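Local coordinates for protein Pbp related beta-lactamase (Pyrococcus abyssi, PDB 2QMI) that probably hydrolyses peptides as an octameric, self-compartmentalizing peptidase related to penicillin-binding proteins and beta-lactamases, at residues N195-F200 / V241-K246; L47-T50 / I54-I57; S63-A68 / I231-G236; Q225-G230 / G236-V241. All coordinates share one frame; numbering follows the deposited sequence.

Interaction 1: N195-F200 / V241-K246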
loop_
_atom_site.group_PDB
_atom_site.type_symbol
_atom_site.label_atom_id
_atom_site.label_comp_id
_atom_site.label_asym_id
_atom_site.label_seq_id
_atom_site.Cartn_x
_atom_site.Cartn_y
_atom_site.Cartn_z
ATOM N N ASN A 195 -21.833 -13.474 48.803
ATOM C CA ASN A 195 -20.459 -13.845 49.105
ATOM C C ASN A 195 -19.541 -13.954 47.897
ATOM O O ASN A 195 -18.378 -14.324 48.042
ATOM C CB ASN A 195 -20.442 -15.163 49.882
ATOM C CG ASN A 195 -21.335 -15.121 51.116
ATOM O OD1 ASN A 195 -21.172 -14.264 51.991
ATOM N ND2 ASN A 195 -22.288 -16.050 51.189
ATOM N N ARG A 196 -20.058 -13.641 46.713
ATOM C CA ARG A 196 -19.245 -13.687 45.496
ATOM C C ARG A 196 -19.404 -12.399 44.687
ATOM O O ARG A 196 -19.545 -12.414 43.463
ATOM C CB ARG A 196 -19.596 -14.927 44.661
ATOM C CG ARG A 196 -19.213 -16.229 45.369
ATOM C CD ARG A 196 -19.349 -17.481 44.506
ATOM N NE ARG A 196 -18.456 -17.479 43.348
ATOM C CZ ARG A 196 -18.871 -17.358 42.093
ATOM N NH1 ARG A 196 -20.164 -17.232 41.836
ATOM N NH2 ARG A 196 -17.997 -17.352 41.095
ATOM N N SER A 197 -19.390 -11.281 45.409
ATOM C CA SER A 197 -19.493 -9.952 44.826
ATOM C C SER A 197 -18.240 -9.244 45.333
ATOM O O SER A 197 -18.046 -9.142 46.541
ATOM C CB SER A 197 -20.760 -9.257 45.328
ATOM O OG SER A 197 -21.915 -10.005 44.972
ATOM N N TYR A 198 -17.394 -8.753 44.430
ATOM C CA TYR A 198 -16.136 -8.134 44.853
ATOM C C TYR A 198 -15.795 -6.731 44.339
ATOM O O TYR A 198 -16.459 -6.185 43.455
ATOM C CB TYR A 198 -14.976 -9.047 44.461
ATOM C CG TYR A 198 -15.183 -10.533 44.699
ATOM C CD1 TYR A 198 -15.019 -11.094 45.970
ATOM C CD2 TYR A 198 -15.483 -11.389 43.639
ATOM C CE1 TYR A 198 -15.142 -12.472 46.177
ATOM C CE2 TYR A 198 -15.608 -12.764 43.836
ATOM C CZ TYR A 198 -15.435 -13.297 45.105
ATOM O OH TYR A 198 -15.556 -14.655 45.290
ATOM N N PHE A 199 -14.717 -6.183 44.901
ATOM C CA PHE A 199 -14.166 -4.876 44.534
ATOM C C PHE A 199 -12.679 -5.026 44.223
ATOM O O PHE A 199 -12.174 -4.490 43.234
ATOM C CB PHE A 199 -14.308 -3.875 45.686
ATOM C CG PHE A 199 -15.588 -3.099 45.667
ATOM C CD1 PHE A 199 -15.852 -2.196 44.639
ATOM C CD2 PHE A 199 -16.529 -3.262 46.676
ATOM C CE1 PHE A 199 -17.034 -1.464 44.617
ATOM C CE2 PHE A 199 -17.716 -2.535 46.663
ATOM C CZ PHE A 199 -17.970 -1.634 45.631
ATOM N N PHE A 200 -11.989 -5.770 45.086
ATOM C CA PHE A 200 -10.550 -5.984 44.976
ATOM C C PHE A 200 -10.155 -7.173 44.100
ATOM O O PHE A 200 -10.712 -8.270 44.215
ATOM C CB PHE A 200 -9.962 -6.152 46.378
ATOM C CG PHE A 200 -10.409 -5.089 47.350
ATOM C CD1 PHE A 200 -10.069 -3.752 47.147
ATOM C CD2 PHE A 200 -11.188 -5.421 48.457
ATOM C CE1 PHE A 200 -10.495 -2.763 48.027
ATOM C CE2 PHE A 200 -11.623 -4.432 49.346
ATOM C CZ PHE A 200 -11.270 -3.098 49.123
ATOM N N VAL A 241 -24.998 -13.221 38.434
ATOM C CA VAL A 241 -26.446 -13.016 38.360
ATOM C C VAL A 241 -27.175 -13.645 39.547
ATOM O O VAL A 241 -28.263 -13.210 39.907
ATOM C CB VAL A 241 -27.061 -13.567 37.037
ATOM C CG1 VAL A 241 -26.411 -12.889 35.838
ATOM C CG2 VAL A 241 -26.894 -15.066 36.961
ATOM N N LEU A 242 -26.581 -14.668 40.149
ATOM C CA LEU A 242 -27.196 -15.304 41.307
ATOM C C LEU A 242 -27.143 -14.359 42.505
ATOM O O LEU A 242 -28.114 -14.242 43.249
ATOM C CB LEU A 242 -26.491 -16.618 41.648
ATOM C CG LEU A 242 -26.901 -17.813 40.792
ATOM C CD1 LEU A 242 -26.134 -19.038 41.226
ATOM C CD2 LEU A 242 -28.397 -18.046 40.931
ATOM N N ASP A 243 -26.010 -13.682 42.679
ATOM C CA ASP A 243 -25.843 -12.741 43.779
ATOM C C ASP A 243 -26.768 -11.541 43.575
ATOM O O ASP A 243 -27.390 -11.060 44.523
ATOM C CB ASP A 243 -24.378 -12.278 43.871
ATOM C CG ASP A 243 -23.538 -13.157 44.797
ATOM O OD1 ASP A 243 -23.815 -14.372 44.884
ATOM O OD2 ASP A 243 -22.591 -12.637 45.428
ATOM N N LEU A 244 -26.864 -11.063 42.337
ATOM C CA LEU A 244 -27.733 -9.926 42.042
ATOM C C LEU A 244 -29.199 -10.310 42.226
ATOM O O LEU A 244 -30.054 -9.443 42.429
ATOM C CB LEU A 244 -27.491 -9.424 40.617
ATOM C CG LEU A 244 -26.080 -8.878 40.383
ATOM C CD1 LEU A 244 -25.894 -8.517 38.905
ATOM C CD2 LEU A 244 -25.849 -7.664 41.281
ATOM N N ALA A 245 -29.493 -11.606 42.147
ATOM C CA ALA A 245 -30.871 -12.074 42.351
ATOM C C ALA A 245 -31.222 -11.851 43.825
ATOM O O ALA A 245 -32.286 -11.336 44.149
ATOM C CB ALA A 245 -30.995 -13.549 41.997
ATOM N N LYS A 246 -30.305 -12.237 44.711
ATOM C CA LYS A 246 -30.500 -12.056 46.144
ATOM C C LYS A 246 -30.677 -10.568 46.403
ATOM O O LYS A 246 -31.469 -10.160 47.248
ATOM C CB LYS A 246 -29.276 -12.550 46.918
ATOM C CG LYS A 246 -29.016 -14.040 46.814
ATOM C CD LYS A 246 -27.705 -14.404 47.482
ATOM C CE LYS A 246 -27.457 -15.894 47.413
ATOM N NZ LYS A 246 -26.115 -16.237 47.947
HETATM O O HOH W 1 -23.119 -15.889 47.053
HETATM O O HOH W 2 -22.879 -16.061 43.083
#

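Interaction 2: L47-T50 / I54-I57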
loop_
_atom_site.group_PDB
_atom_site.type_symbol
_atom_site.label_atom_id
_atom_site.label_comp_id
_atom_site.label_asym_id
_atom_site.label_seq_id
_atom_site.Cartn_x
_atom_site.Cartn_y
_atom_site.Cartn_z
ATOM N N LEU A 47 -13.810 -21.805 28.314
ATOM C CA LEU A 47 -14.571 -22.025 29.547
ATOM C C LEU A 47 -15.965 -21.417 29.350
ATOM O O LEU A 47 -16.103 -20.278 28.899
ATOM C CB LEU A 47 -13.866 -21.370 30.741
ATOM C CG LEU A 47 -12.466 -21.890 31.103
ATOM C CD1 LEU A 47 -11.804 -20.942 32.074
ATOM C CD2 LEU A 47 -12.559 -23.283 31.694
ATOM N N PRO A 48 -17.018 -22.171 29.700
ATOM C CA PRO A 48 -18.402 -21.712 29.548
ATOM C C PRO A 48 -18.910 -20.680 30.556
ATOM O O PRO A 48 -18.370 -20.539 31.653
ATOM C CB PRO A 48 -19.189 -23.010 29.643
ATOM C CG PRO A 48 -18.443 -23.737 30.730
ATOM C CD PRO A 48 -16.976 -23.508 30.326
ATOM N N SER A 49 -19.948 -19.946 30.157
ATOM C CA SER A 49 -20.592 -18.980 31.041
ATOM C C SER A 49 -21.639 -19.781 31.823
ATOM O O SER A 49 -22.347 -20.620 31.252
ATOM C CB SER A 49 -21.289 -17.867 30.241
ATOM O OG SER A 49 -20.431 -16.749 30.051
ATOM N N THR A 50 -21.726 -19.536 33.125
ATOM C CA THR A 50 -22.683 -20.236 33.976
ATOM C C THR A 50 -23.400 -19.254 34.907
ATOM O O THR A 50 -23.015 -18.098 35.013
ATOM C CB THR A 50 -21.982 -21.277 34.850
ATOM O OG1 THR A 50 -21.355 -20.620 35.956
ATOM C CG2 THR A 50 -20.930 -22.013 34.053
ATOM N N ILE A 54 -18.618 -14.723 37.235
ATOM C CA ILE A 54 -18.539 -13.339 37.662
ATOM C C ILE A 54 -18.142 -12.367 36.546
ATOM O O ILE A 54 -17.193 -12.610 35.803
ATOM C CB ILE A 54 -17.555 -13.228 38.853
ATOM C CG1 ILE A 54 -18.261 -13.725 40.120
ATOM C CG2 ILE A 54 -17.050 -11.807 39.011
ATOM C CD1 ILE A 54 -17.370 -13.832 41.328
ATOM N N TYR A 55 -18.895 -11.269 36.446
ATOM C CA TYR A 55 -18.659 -10.222 35.452
ATOM C C TYR A 55 -18.628 -8.882 36.169
ATOM O O TYR A 55 -19.015 -8.781 37.332
ATOM C CB TYR A 55 -19.804 -10.130 34.438
ATOM C CG TYR A 55 -20.200 -11.392 33.715
ATOM C CD1 TYR A 55 -19.971 -11.530 32.345
ATOM C CD2 TYR A 55 -20.895 -12.404 34.374
ATOM C CE1 TYR A 55 -20.434 -12.646 31.646
ATOM C CE2 TYR A 55 -21.362 -13.521 33.692
ATOM C CZ TYR A 55 -21.131 -13.642 32.329
ATOM O OH TYR A 55 -21.591 -14.754 31.659
ATOM N N GLY A 56 -18.184 -7.849 35.461
ATOM C CA GLY A 56 -18.191 -6.520 36.043
ATOM C C GLY A 56 -19.621 -6.046 35.832
ATOM O O GLY A 56 -20.241 -6.419 34.833
ATOM N N ILE A 57 -20.164 -5.237 36.735
ATOM C CA ILE A 57 -21.544 -4.799 36.557
ATOM C C ILE A 57 -21.693 -3.323 36.227
ATOM O O ILE A 57 -22.792 -2.861 35.928
ATOM C CB ILE A 57 -22.408 -5.133 37.805
ATOM C CG1 ILE A 57 -22.020 -4.240 38.984
ATOM C CG2 ILE A 57 -22.220 -6.594 38.179
ATOM C CD1 ILE A 57 -22.955 -4.377 40.175
#

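Interaction 3: S63-A68 / I231-G236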
loop_
_atom_site.group_PDB
_atom_site.type_symbol
_atom_site.label_atom_id
_atom_site.label_comp_id
_atom_site.label_asym_id
_atom_site.label_seq_id
_atom_site.Cartn_x
_atom_site.Cartn_y
_atom_site.Cartn_z
ATOM N N SER A 63 -26.692 1.770 42.343
ATOM C CA SER A 63 -27.804 1.488 43.250
ATOM C C SER A 63 -27.272 1.157 44.653
ATOM O O SER A 63 -27.856 1.560 45.661
ATOM C CB SER A 63 -28.689 0.349 42.708
ATOM O OG SER A 63 -27.986 -0.873 42.549
ATOM N N PHE A 64 -26.153 0.442 44.713
ATOM C CA PHE A 64 -25.539 0.088 45.987
ATOM C C PHE A 64 -25.105 1.355 46.724
ATOM O O PHE A 64 -25.385 1.524 47.902
ATOM C CB PHE A 64 -24.328 -0.813 45.749
ATOM C CG PHE A 64 -24.684 -2.193 45.304
ATOM C CD1 PHE A 64 -24.647 -3.258 46.200
ATOM C CD2 PHE A 64 -25.050 -2.438 43.989
ATOM C CE1 PHE A 64 -24.968 -4.550 45.791
ATOM C CE2 PHE A 64 -25.373 -3.724 43.569
ATOM C CZ PHE A 64 -25.330 -4.782 44.473
ATOM N N THR A 65 -24.424 2.247 46.015
ATOM C CA THR A 65 -23.967 3.495 46.596
ATOM C C THR A 65 -25.154 4.277 47.156
ATOM O O THR A 65 -25.064 4.865 48.238
ATOM C CB THR A 65 -23.249 4.366 45.548
ATOM O OG1 THR A 65 -22.039 3.721 45.134
ATOM C CG2 THR A 65 -22.920 5.741 46.124
ATOM N N ALA A 66 -26.262 4.293 46.416
ATOM C CA ALA A 66 -27.453 5.018 46.850
ATOM C C ALA A 66 -28.060 4.384 48.098
ATOM O O ALA A 66 -28.587 5.086 48.964
ATOM C CB ALA A 66 -28.482 5.055 45.730
ATOM N N LEU A 67 -27.977 3.060 48.192
ATOM C CA LEU A 67 -28.518 2.346 49.337
ATOM C C LEU A 67 -27.715 2.704 50.585
ATOM O O LEU A 67 -28.287 2.991 51.642
ATOM C CB LEU A 67 -28.475 0.834 49.088
ATOM C CG LEU A 67 -29.139 -0.078 50.131
ATOM C CD1 LEU A 67 -30.618 0.275 50.285
ATOM C CD2 LEU A 67 -28.994 -1.525 49.695
ATOM N N ALA A 68 -26.391 2.690 50.462
ATOM C CA ALA A 68 -25.517 3.032 51.581
ATOM C C ALA A 68 -25.907 4.410 52.107
ATOM O O ALA A 68 -25.976 4.628 53.324
ATOM C CB ALA A 68 -24.067 3.040 51.133
ATOM N N ILE A 231 -11.977 2.034 39.429
ATOM C CA ILE A 231 -13.277 2.675 39.603
ATOM C C ILE A 231 -13.981 2.026 40.816
ATOM O O ILE A 231 -13.786 0.845 41.079
ATOM C CB ILE A 231 -14.086 2.503 38.279
ATOM C CG1 ILE A 231 -15.398 3.273 38.321
ATOM C CG2 ILE A 231 -14.357 1.037 38.024
ATOM C CD1 ILE A 231 -16.106 3.280 36.976
ATOM N N THR A 232 -14.785 2.791 41.558
ATOM C CA THR A 232 -15.454 2.249 42.747
ATOM C C THR A 232 -16.955 2.521 42.929
ATOM O O THR A 232 -17.789 1.717 42.516
ATOM C CB THR A 232 -14.748 2.721 44.043
ATOM O OG1 THR A 232 -14.622 4.150 44.026
ATOM C CG2 THR A 232 -13.375 2.094 44.165
ATOM N N ALA A 233 -17.287 3.643 43.571
ATOM C CA ALA A 233 -18.674 4.016 43.852
ATOM C C ALA A 233 -19.574 4.223 42.625
ATOM O O ALA A 233 -20.780 3.982 42.692
ATOM C CB ALA A 233 -18.701 5.267 44.731
ATOM N N ASP A 234 -18.993 4.667 41.513
ATOM C CA ASP A 234 -19.756 4.903 40.291
ATOM C C ASP A 234 -19.919 3.668 39.401
ATOM O O ASP A 234 -20.728 3.677 38.474
ATOM C CB ASP A 234 -19.123 6.049 39.496
ATOM C CG ASP A 234 -17.669 5.803 39.173
ATOM O OD1 ASP A 234 -16.995 5.080 39.936
ATOM O OD2 ASP A 234 -17.193 6.349 38.163
ATOM N N GLY A 235 -19.160 2.606 39.670
ATOM C CA GLY A 235 -19.306 1.405 38.862
ATOM C C GLY A 235 -18.167 0.402 38.863
ATOM O O GLY A 235 -17.765 -0.053 37.798
ATOM N N GLY A 236 -17.671 0.021 40.038
ATOM C CA GLY A 236 -16.560 -0.915 40.086
ATOM C C GLY A 236 -16.822 -2.278 40.694
ATOM O O GLY A 236 -15.898 -3.049 40.930
#

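Interaction 4: Q225-G230 / G236-V241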
loop_
_atom_site.group_PDB
_atom_site.type_symbol
_atom_site.label_atom_id
_atom_site.label_comp_id
_atom_site.label_asym_id
_atom_site.label_seq_id
_atom_site.Cartn_x
_atom_site.Cartn_y
_atom_site.Cartn_z
ATOM N N GLN A 225 -9.860 -8.277 27.275
ATOM C CA GLN A 225 -9.454 -7.127 28.072
ATOM C C GLN A 225 -9.846 -7.368 29.521
ATOM O O GLN A 225 -11.005 -7.675 29.815
ATOM C CB GLN A 225 -10.146 -5.852 27.564
ATOM C CG GLN A 225 -9.657 -5.376 26.205
ATOM C CD GLN A 225 -8.344 -4.630 26.290
ATOM O OE1 GLN A 225 -7.625 -4.716 27.286
ATOM N NE2 GLN A 225 -8.020 -3.895 25.236
ATOM N N PRO A 226 -8.886 -7.237 30.448
ATOM C CA PRO A 226 -9.151 -7.443 31.876
ATOM C C PRO A 226 -9.956 -6.281 32.461
ATOM O O PRO A 226 -9.990 -5.187 31.892
ATOM C CB PRO A 226 -7.748 -7.525 32.484
ATOM C CG PRO A 226 -6.867 -7.925 31.311
ATOM C CD PRO A 226 -7.441 -7.109 30.196
ATOM N N PHE A 227 -10.604 -6.521 33.595
ATOM C CA PHE A 227 -11.391 -5.485 34.254
ATOM C C PHE A 227 -10.511 -4.250 34.477
ATOM O O PHE A 227 -9.312 -4.377 34.735
ATOM C CB PHE A 227 -11.905 -5.989 35.607
ATOM C CG PHE A 227 -12.868 -5.049 36.270
ATOM C CD1 PHE A 227 -14.209 -5.037 35.905
ATOM C CD2 PHE A 227 -12.422 -4.130 37.215
ATOM C CE1 PHE A 227 -15.092 -4.123 36.469
ATOM C CE2 PHE A 227 -13.295 -3.211 37.783
ATOM C CZ PHE A 227 -14.633 -3.208 37.409
ATOM N N PRO A 228 -11.091 -3.036 34.376
ATOM C CA PRO A 228 -10.286 -1.829 34.586
ATOM C C PRO A 228 -10.300 -1.402 36.057
ATOM O O PRO A 228 -10.915 -0.394 36.424
ATOM C CB PRO A 228 -10.966 -0.815 33.681
ATOM C CG PRO A 228 -12.402 -1.170 33.866
ATOM C CD PRO A 228 -12.397 -2.690 33.787
ATOM N N TYR A 229 -9.620 -2.185 36.891
ATOM C CA TYR A 229 -9.536 -1.919 38.324
ATOM C C TYR A 229 -9.113 -0.493 38.637
ATOM O O TYR A 229 -8.086 -0.017 38.140
ATOM C CB TYR A 229 -8.567 -2.900 38.982
ATOM C CG TYR A 229 -9.088 -4.316 38.993
ATOM C CD1 TYR A 229 -10.151 -4.684 39.824
ATOM C CD2 TYR A 229 -8.536 -5.285 38.154
ATOM C CE1 TYR A 229 -10.652 -5.988 39.815
ATOM C CE2 TYR A 229 -9.024 -6.583 38.138
ATOM C CZ TYR A 229 -10.080 -6.929 38.968
ATOM O OH TYR A 229 -10.546 -8.216 38.946
ATOM N N GLY A 230 -9.925 0.175 39.454
ATOM C CA GLY A 230 -9.652 1.541 39.854
ATOM C C GLY A 230 -10.921 2.303 40.187
ATOM O O GLY A 230 -10.946 3.117 41.102
ATOM N N GLY A 236 -17.671 0.021 40.038
ATOM C CA GLY A 236 -16.560 -0.915 40.086
ATOM C C GLY A 236 -16.822 -2.278 40.694
ATOM O O GLY A 236 -15.898 -3.049 40.930
ATOM N N LEU A 237 -18.081 -2.600 40.931
ATOM C CA LEU A 237 -18.401 -3.882 41.530
ATOM C C LEU A 237 -18.491 -5.020 40.504
ATOM O O LEU A 237 -18.992 -4.839 39.390
ATOM C CB LEU A 237 -19.715 -3.754 42.311
ATOM C CG LEU A 237 -20.105 -4.853 43.297
ATOM C CD1 LEU A 237 -19.066 -4.970 44.415
ATOM C CD2 LEU A 237 -21.472 -4.520 43.864
ATOM N N LEU A 238 -17.957 -6.180 40.881
ATOM C CA LEU A 238 -18.010 -7.373 40.043
ATOM C C LEU A 238 -18.892 -8.359 40.807
ATOM O O LEU A 238 -18.781 -8.473 42.026
ATOM C CB LEU A 238 -16.622 -7.982 39.835
ATOM C CG LEU A 238 -15.583 -7.224 39.003
ATOM C CD1 LEU A 238 -14.910 -6.162 39.852
ATOM C CD2 LEU A 238 -14.542 -8.212 38.483
ATOM N N SER A 239 -19.770 -9.065 40.106
ATOM C CA SER A 239 -20.660 -10.004 40.772
ATOM C C SER A 239 -21.172 -11.032 39.773
ATOM O O SER A 239 -20.673 -11.116 38.649
ATOM C CB SER A 239 -21.832 -9.234 41.405
ATOM O OG SER A 239 -22.643 -10.060 42.226
ATOM N N SER A 240 -22.157 -11.821 40.195
ATOM C CA SER A 240 -22.766 -12.841 39.347
ATOM C C SER A 240 -24.266 -12.576 39.344
ATOM O O SER A 240 -24.753 -11.792 40.164
ATOM C CB SER A 240 -22.494 -14.241 39.902
ATOM O OG SER A 240 -23.314 -14.509 41.026
ATOM N N VAL A 241 -24.998 -13.221 38.434
ATOM C CA VAL A 241 -26.446 -13.016 38.360
ATOM C C VAL A 241 -27.175 -13.645 39.547
ATOM O O VAL A 241 -28.263 -13.210 39.907
ATOM C CB VAL A 241 -27.061 -13.567 37.037
ATOM C CG1 VAL A 241 -26.411 -12.889 35.838
ATOM C CG2 VAL A 241 -26.894 -15.066 36.961
#

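Interaction 1: N195-F200 / V241-K246
Asn195, Arg196 and Ser197 converge on a single acid, Asp243, in the first turn of helix 241-252. Asn195 takes part through water: its backbone N gives a hydrogen bond to a water that passes one on to Asp243 OD1, and Lys246 NZ, weakly, also reaches this water. The long lysine chain runs out straight, so that its amine can bond to the carbonyl O of Gly193 as well. At Arg196 the contact becomes direct. Its backbone N lies 3.0 Å from Asp243 OD2, with an N-H...O angle of 147°, and uses the syn lone pair of that oxygen. The guanidinium is occupied elsewhere, with the carbonyl O of Glu52 and in a salt bridge to Asp207, and meets Asp243 only through a second water held between Arg196 NH1 and OD1. Ser197 completes the grip. With OG swung beside its own backbone N (chi1 -60°), the hydroxyl donates to the anti lone pair of Asp243 OD2 at 2.8 Å; it is also bonded to Ser239 OG. A small hydroxyl suits this buried spot, where a donor must fit close against the helix. Both lone pairs of OD2 are thus used, while OD1 accepts from two waters. Four donors around one carboxylate, close to a helix N-terminus whose Ser240 OG caps Asp243 N, would be expected to favour its ionised form.

Interaction 2: L47-T50 / I54-I57
A buried hydroxyl-to-hydroxyl hydrogen bond joins Ser49 to Tyr55 across the short connection by which the chain passes from strand 47-48 to strand 55-56. Ser49 OG and Tyr55 OH lie 2.8 Å apart, and either could supply the proton. Serine OG comes up at an angle to the phenol, making a CZ-OH...OG angle of about 135° and standing out of the ring plane, and the nearest ring carbon, Tyr55 CZ, is 3.9 Å from Ser49 OG. Ser49 CB follows behind at 3.4 Å from Tyr55 OH. The serine OG lies on the side of its own backbone N (chi1 -93°), the position from which it meets the phenol oxygen. Tyrosine suits the other end because its rigid ring spans the gap between the two backbones and carries a polar atom to the far side, while the ring packs on Leu326 of strand 321-327. Tyr55 OH has a second partner in Ser23 OG, which also bonds to the carbonyl O of Thr50, so three hydroxyls share their bonds in a buried place. Leu47 and Pro48 pack against Lys201 and Ser134 of a neighbouring subunit. Strand 55-56 pairs antiparallel with strand 238-239 and leads, through a short connection, to helix 61-74, at whose start an SxxK-like pattern lies, consistent with the serine beta-lactamase and penicillin-binding protein fold.

Interaction 3: S63-A68 / I231-G236
The flat carbonyl group of Ala233 meets Thr65 at its edge: Thr65 OG1 donates a hydrogen bond to Ala233 O (2.8 Å), lying in the carbonyl plane on a lone pair, with a C=O...OG1 angle of 121°. Another peptide plane, that of Thr232, is approached on one face, from which Gly235 N and Gly236 N both bond to Thr232 O and close the turn. Thr65 OG1 points at the loop because chi1 (-66°) sets it beside the backbone N, leaving the methyl CG2 beside the carbonyl carbon. The hydroxyl is bonded to Tyr180 OH as well, so a threonine serves two partners here from within a helix. Ala233 CB sits 3.7 Å from Thr65 OG1, and a residue this small lets the loop come close. Gly235 has backbone angles at which a beta carbon would jam against the preceding carbonyl O. One residue further on than Ala233, the carbonyl O of Asp234 holds Lys62 NZ of the probable SxxK motif, so the loop borders what is probably the active site. Helix 61-74 thus lies with its Thr65 side against the loop that leads to strand 238-239, while Thr65 and Asp234 also pack on helix 162-176 and Thr232 on helix 180-189.

Interaction 4: Q225-G230 / G236-V241
Leu238 plugs the face of the Phe227 ring: its CD1 methyl stands 3.8 Å from the ring centroid and only 9° off the normal, a CH-pi contact nearly over the centre. The ring is sandwiched, for Pro228 CD covers the opposite face near its rim, and at its far end Phe227 CZ comes to 3.7 Å from Gly236 O. Chi1 of -173° swings the phenyl ring of Phe227 beside its carbonyl carbon, which turns one face of the ring to Leu238. A branched leucine suits this place, since one methyl settles over the phenyl face while the other lies near the tyrosine OH. Pro228 is the centre of an inverse gamma turn, with a weak bond from Tyr229 N to Phe227 O; this turn brings both aromatic residues to Leu238 of strand 238-239, which pairs antiparallel with strand 55-56 in the beta-lactamase-like domain. Packing is slacker at Tyr229, which is partly exposed. Its OH comes no nearer than 4.0 Å to Leu238 CD2, its side chain crosses that of leucine at about a right angle, and one face of its ring rests on Phe227 CD2. Here Arg46 of a neighbouring subunit bonds to the carbonyls of Pro226 and Phe227, and Tyr40 OH of that subunit to that of Tyr229.

All four contacts belong to the beta-lactamase-like part of the chain, away from the C-terminal barrel. Interaction 2 closes first along the sequence; interactions 1 and 3 then alternate their segments, as do 3 and 4, and interaction 4 falls within the span of interaction 1. The centres of interactions 2 and 4 are about 10 Å apart, joined by the two-stranded pairing of 55-56 with 238-239. Interaction 1 lies about 11 Å from each of them, sharing Val241 with interaction 4 where the strand leads into helix 241-252. Interactions 3 and 4 share Gly236, about 13 Å between centres. Segment 236-241 therefore borders loop 195-200, strand 55-56 and the subunit-facing turn 225-230, and meets helix 61-74 through Leu237.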